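Local coordinates for protein aminoglycoside N(3)-acetyltransferase (Streptomyces griseus, PDB 7LAP) that probably transfers an acetyl group to the 3-amino group of aminoglycoside antibiotics, an N-acetylation associated with resistance, at residues B[34-39]-B[66-71]; B[72-77]-B[144-149]. All blocks are in the same frame, centred on the assembly; numbering follows the deposited sequence.

Contact 1 (B[34-39]-B[66-71]); sequences LGLVPG and LDVVGP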
# COMPACT_ATOMS: atom_id res chain seq x y z
N LEU B 34 22.85 -3.60 17.11
CA LEU B 34 23.54 -3.48 15.83
C LEU B 34 24.47 -2.28 15.77
O LEU B 34 25.36 -2.22 14.91
CB LEU B 34 22.51 -3.30 14.71
CG LEU B 34 22.05 -4.38 13.76
CD1 LEU B 34 21.37 -3.63 12.62
CD2 LEU B 34 23.21 -5.21 13.28
N GLY B 35 24.22 -1.25 16.60
CA GLY B 35 25.05 -0.05 16.62
C GLY B 35 24.28 1.22 16.31
O GLY B 35 24.88 2.30 16.23
N LEU B 36 22.97 1.17 16.11
CA LEU B 36 22.22 2.39 15.89
C LEU B 36 22.12 3.18 17.20
O LEU B 36 21.92 2.58 18.27
CB LEU B 36 20.83 2.01 15.34
CG LEU B 36 20.07 2.99 14.46
CD1 LEU B 36 20.93 3.61 13.34
CD2 LEU B 36 18.84 2.24 13.87
N VAL B 37 22.28 4.51 17.14
CA VAL B 37 22.39 5.30 18.37
C VAL B 37 21.53 6.56 18.26
O VAL B 37 21.14 6.98 17.16
CB VAL B 37 23.86 5.69 18.68
CG1 VAL B 37 24.72 4.47 19.03
CG2 VAL B 37 24.49 6.62 17.59
N PRO B 38 21.24 7.20 19.40
CA PRO B 38 20.50 8.46 19.37
C PRO B 38 21.17 9.48 18.46
O PRO B 38 22.39 9.64 18.46
CB PRO B 38 20.53 8.91 20.84
CG PRO B 38 20.60 7.62 21.61
CD PRO B 38 21.45 6.72 20.79
N GLY B 39 20.35 10.18 17.69
CA GLY B 39 20.87 11.20 16.82
C GLY B 39 21.22 10.73 15.43
O GLY B 39 21.49 11.57 14.58
N LEU B 66 12.37 4.98 15.59
CA LEU B 66 12.28 6.28 16.25
C LEU B 66 12.70 6.20 17.70
O LEU B 66 13.27 7.16 18.24
CB LEU B 66 10.85 6.82 16.14
CG LEU B 66 10.43 7.15 14.70
CD1 LEU B 66 8.95 7.49 14.62
CD2 LEU B 66 11.28 8.29 14.11
N ASP B 67 12.38 5.09 18.37
CA ASP B 67 12.83 4.91 19.75
C ASP B 67 14.35 4.94 19.83
O ASP B 67 14.91 5.49 20.78
CB ASP B 67 12.31 3.60 20.33
CG ASP B 67 10.78 3.59 20.53
OD1 ASP B 67 10.12 4.64 20.54
OD2 ASP B 67 10.20 2.48 20.66
N VAL B 68 15.04 4.31 18.87
CA VAL B 68 16.49 4.22 18.97
C VAL B 68 17.13 5.57 18.62
O VAL B 68 17.96 6.08 19.38
CB VAL B 68 17.06 3.09 18.07
CG1 VAL B 68 18.58 3.12 18.14
CG2 VAL B 68 16.60 1.74 18.56
N VAL B 69 16.73 6.18 17.50
CA VAL B 69 17.44 7.40 17.10
C VAL B 69 16.91 8.60 17.85
O VAL B 69 17.60 9.62 17.93
CB VAL B 69 17.40 7.64 15.57
CG1 VAL B 69 17.90 6.37 14.83
CG2 VAL B 69 15.99 8.02 15.04
N GLY B 70 15.73 8.50 18.46
CA GLY B 70 15.24 9.55 19.32
C GLY B 70 14.86 10.81 18.55
O GLY B 70 14.99 10.85 17.32
N PRO B 71 14.41 11.86 19.25
CA PRO B 71 13.84 13.03 18.56
C PRO B 71 14.82 13.78 17.67
O PRO B 71 14.38 14.51 16.77
CB PRO B 71 13.36 13.94 19.71
CG PRO B 71 13.36 13.07 20.93
CD PRO B 71 14.46 12.07 20.71
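Pro38 and Val69 bring the two backbones within 4.0 Å of each other, CA to CA, where the loop 34-39 passes the last turn of helix 58-69. The polar link is Gly39 N to Val69 O, 2.8 Å long and nearly straight at the hydrogen (174°), with the donor tilted 15° from the carbonyl plane. Pro38 CA comes 3.4 Å from the same Val69 O in a CA-H...O contact, while CG and CD of its ring graze Val68 O. Next to this polar edge the aliphatic groups meet. Leu36 CB meets Val68 CG1 at 3.8 Å, and the two side chains cross at about a right angle; Leu36 CG lies 4.0 Å from Val69 CG1. Val68 CG1, anti to its own backbone nitrogen (chi1 176°), also reaches the loop backbone, 3.4 Å from Leu36 O. Beyond the pair, Val68 packs on Leu31 of helix 24-34 and Val69 on Leu75 of strand 74-78. A carbonyl of the last helical turn is thus given a partner by the loop's glycine NH, and the buried Leu36, Val68 and Val69 seat the link between helix 24-34 and strand 41-46 on helix 58-69 by apolar packing.

Contact 2 (B[72-77]-B[144-149]); sequences TGTLLV and LGASAP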
# COMPACT_ATOMS: atom_id res chain seq x y z
N THR B 72 16.13 13.69 17.91
CA THR B 72 17.10 14.41 17.08
C THR B 72 17.55 13.60 15.87
O THR B 72 18.28 14.13 15.03
CB THR B 72 18.33 14.79 17.91
OG1 THR B 72 19.01 13.60 18.31
CG2 THR B 72 17.95 15.59 19.16
N GLY B 73 17.16 12.33 15.76
CA GLY B 73 17.52 11.51 14.62
C GLY B 73 16.50 11.57 13.51
O GLY B 73 15.45 12.21 13.60
N THR B 74 16.80 10.85 12.42
CA THR B 74 15.98 10.92 11.22
C THR B 74 15.99 9.56 10.55
O THR B 74 17.03 8.90 10.51
CB THR B 74 16.52 11.98 10.25
OG1 THR B 74 16.67 13.22 10.93
CG2 THR B 74 15.55 12.19 9.06
N LEU B 75 14.84 9.15 10.00
CA LEU B 75 14.71 7.94 9.20
C LEU B 75 14.51 8.32 7.74
O LEU B 75 13.83 9.30 7.45
CB LEU B 75 13.51 7.07 9.64
CG LEU B 75 13.33 6.83 11.13
CD1 LEU B 75 12.12 5.91 11.36
CD2 LEU B 75 14.62 6.25 11.71
N LEU B 76 15.06 7.55 6.82
CA LEU B 76 14.94 7.76 5.39
C LEU B 76 14.62 6.48 4.63
O LEU B 76 15.11 5.45 4.99
CB LEU B 76 16.26 8.21 4.83
CG LEU B 76 16.60 9.63 4.49
CD1 LEU B 76 17.16 10.20 5.76
CD2 LEU B 76 17.64 9.70 3.41
N VAL B 77 13.84 6.57 3.57
CA VAL B 77 13.55 5.40 2.74
C VAL B 77 13.58 5.82 1.28
O VAL B 77 13.52 7.01 0.96
CB VAL B 77 12.17 4.76 3.04
CG1 VAL B 77 12.11 4.19 4.50
CG2 VAL B 77 11.09 5.78 2.81
N LEU B 144 11.60 11.12 7.84
CA LEU B 144 10.81 11.39 9.04
C LEU B 144 11.79 11.67 10.16
O LEU B 144 12.63 10.82 10.47
CB LEU B 144 9.90 10.19 9.39
CG LEU B 144 9.01 10.37 10.63
CD1 LEU B 144 7.95 11.48 10.40
CD2 LEU B 144 8.33 9.04 11.03
N GLY B 145 11.67 12.84 10.80
CA GLY B 145 12.56 13.14 11.89
C GLY B 145 13.22 14.51 11.74
O GLY B 145 12.84 15.31 10.87
N ALA B 146 14.24 14.75 12.56
CA ALA B 146 14.72 16.11 12.79
C ALA B 146 15.33 16.73 11.53
O ALA B 146 15.20 17.93 11.30
CB ALA B 146 15.75 16.10 13.93
N SER B 147 16.01 15.94 10.71
CA SER B 147 16.70 16.48 9.54
C SER B 147 15.90 16.27 8.26
O SER B 147 16.40 16.54 7.16
CB SER B 147 18.07 15.84 9.40
OG SER B 147 18.84 16.09 10.55
N ALA B 148 14.66 15.81 8.38
CA ALA B 148 13.91 15.39 7.20
C ALA B 148 13.70 16.51 6.18
O ALA B 148 13.86 16.24 4.98
CB ALA B 148 12.59 14.75 7.62
N PRO B 149 13.38 17.77 6.56
CA PRO B 149 13.18 18.80 5.52
C PRO B 149 14.44 19.12 4.72
O PRO B 149 14.38 19.19 3.49
CB PRO B 149 12.68 20.03 6.31
CG PRO B 149 12.11 19.43 7.61
CD PRO B 149 13.06 18.29 7.91
O HOH W 1 18.92 13.87 12.30
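Thr74 reaches the 144-149 segment through both branches of its side chain. Its OG1 accepts a hydrogen bond from Ser147 N at 2.8 Å, with 161° at the hydrogen, and CG2 comes 3.8 Å from Ala148 N. With chi1 at -53°, OG1 stands beside Thr74's own nitrogen and CG2 opposite it, which sends one branch to the turn and the other near Leu144 O. A water joins Thr74 OG1, Ser147 OG and Thr72 O, so Thr74 OG1 has both a backbone NH and a water as partners. Leu144 carries the strand pairing: its carbonyl takes Leu75 N at 2.8 Å, and its nitrogen gives a bond to Leu75 O at 2.9 Å, an antiparallel hydrogen-bonded pair. Both leucine side chains lie on the sheet face packed by Leu66 of helix 58-69 and Leu125 of helix 120-126. Ala146 closes the other end, its N bonded to Gly73 O at 3.0 Å from above the carbonyl plane (39° out of it) and its CB resting 3.4 Å from Thr72 O. At the antiparallel non-hydrogen-bonded pair Thr74-Gly145 the CA atoms lie 4.1 Å apart, a closeness that fits Gly145 having no side chain. Antiparallel strands 74-78 and 141-145 of the mixed central sheet meet here, and a type I turn from Gly145 to Ala148 leads the second into helix 148-152.

In the fold
Contacts 1 and 2 follow one another along the chain: helix 58-69, whose end forms one side of contact 1, is followed, after a short loop, by strand 74-78 of contact 2. Their centres are about 11 Å apart, and they touch, with Leu66 CD2 3.7 Å from Leu75 CD1. Neither is wholly core; each joins buried residues to an exposed margin, and contact 1 lies farther from the chain centre. Contact 1 sets a loop against a helix end, largely by aliphatic packing with a single hydrogen bond. Contact 2 joins two sheet strands and the turn after one of them, by four direct hydrogen bonds and a bridging water. Strand 41-46, entered just after segment 34-39, pairs with strand 74-78.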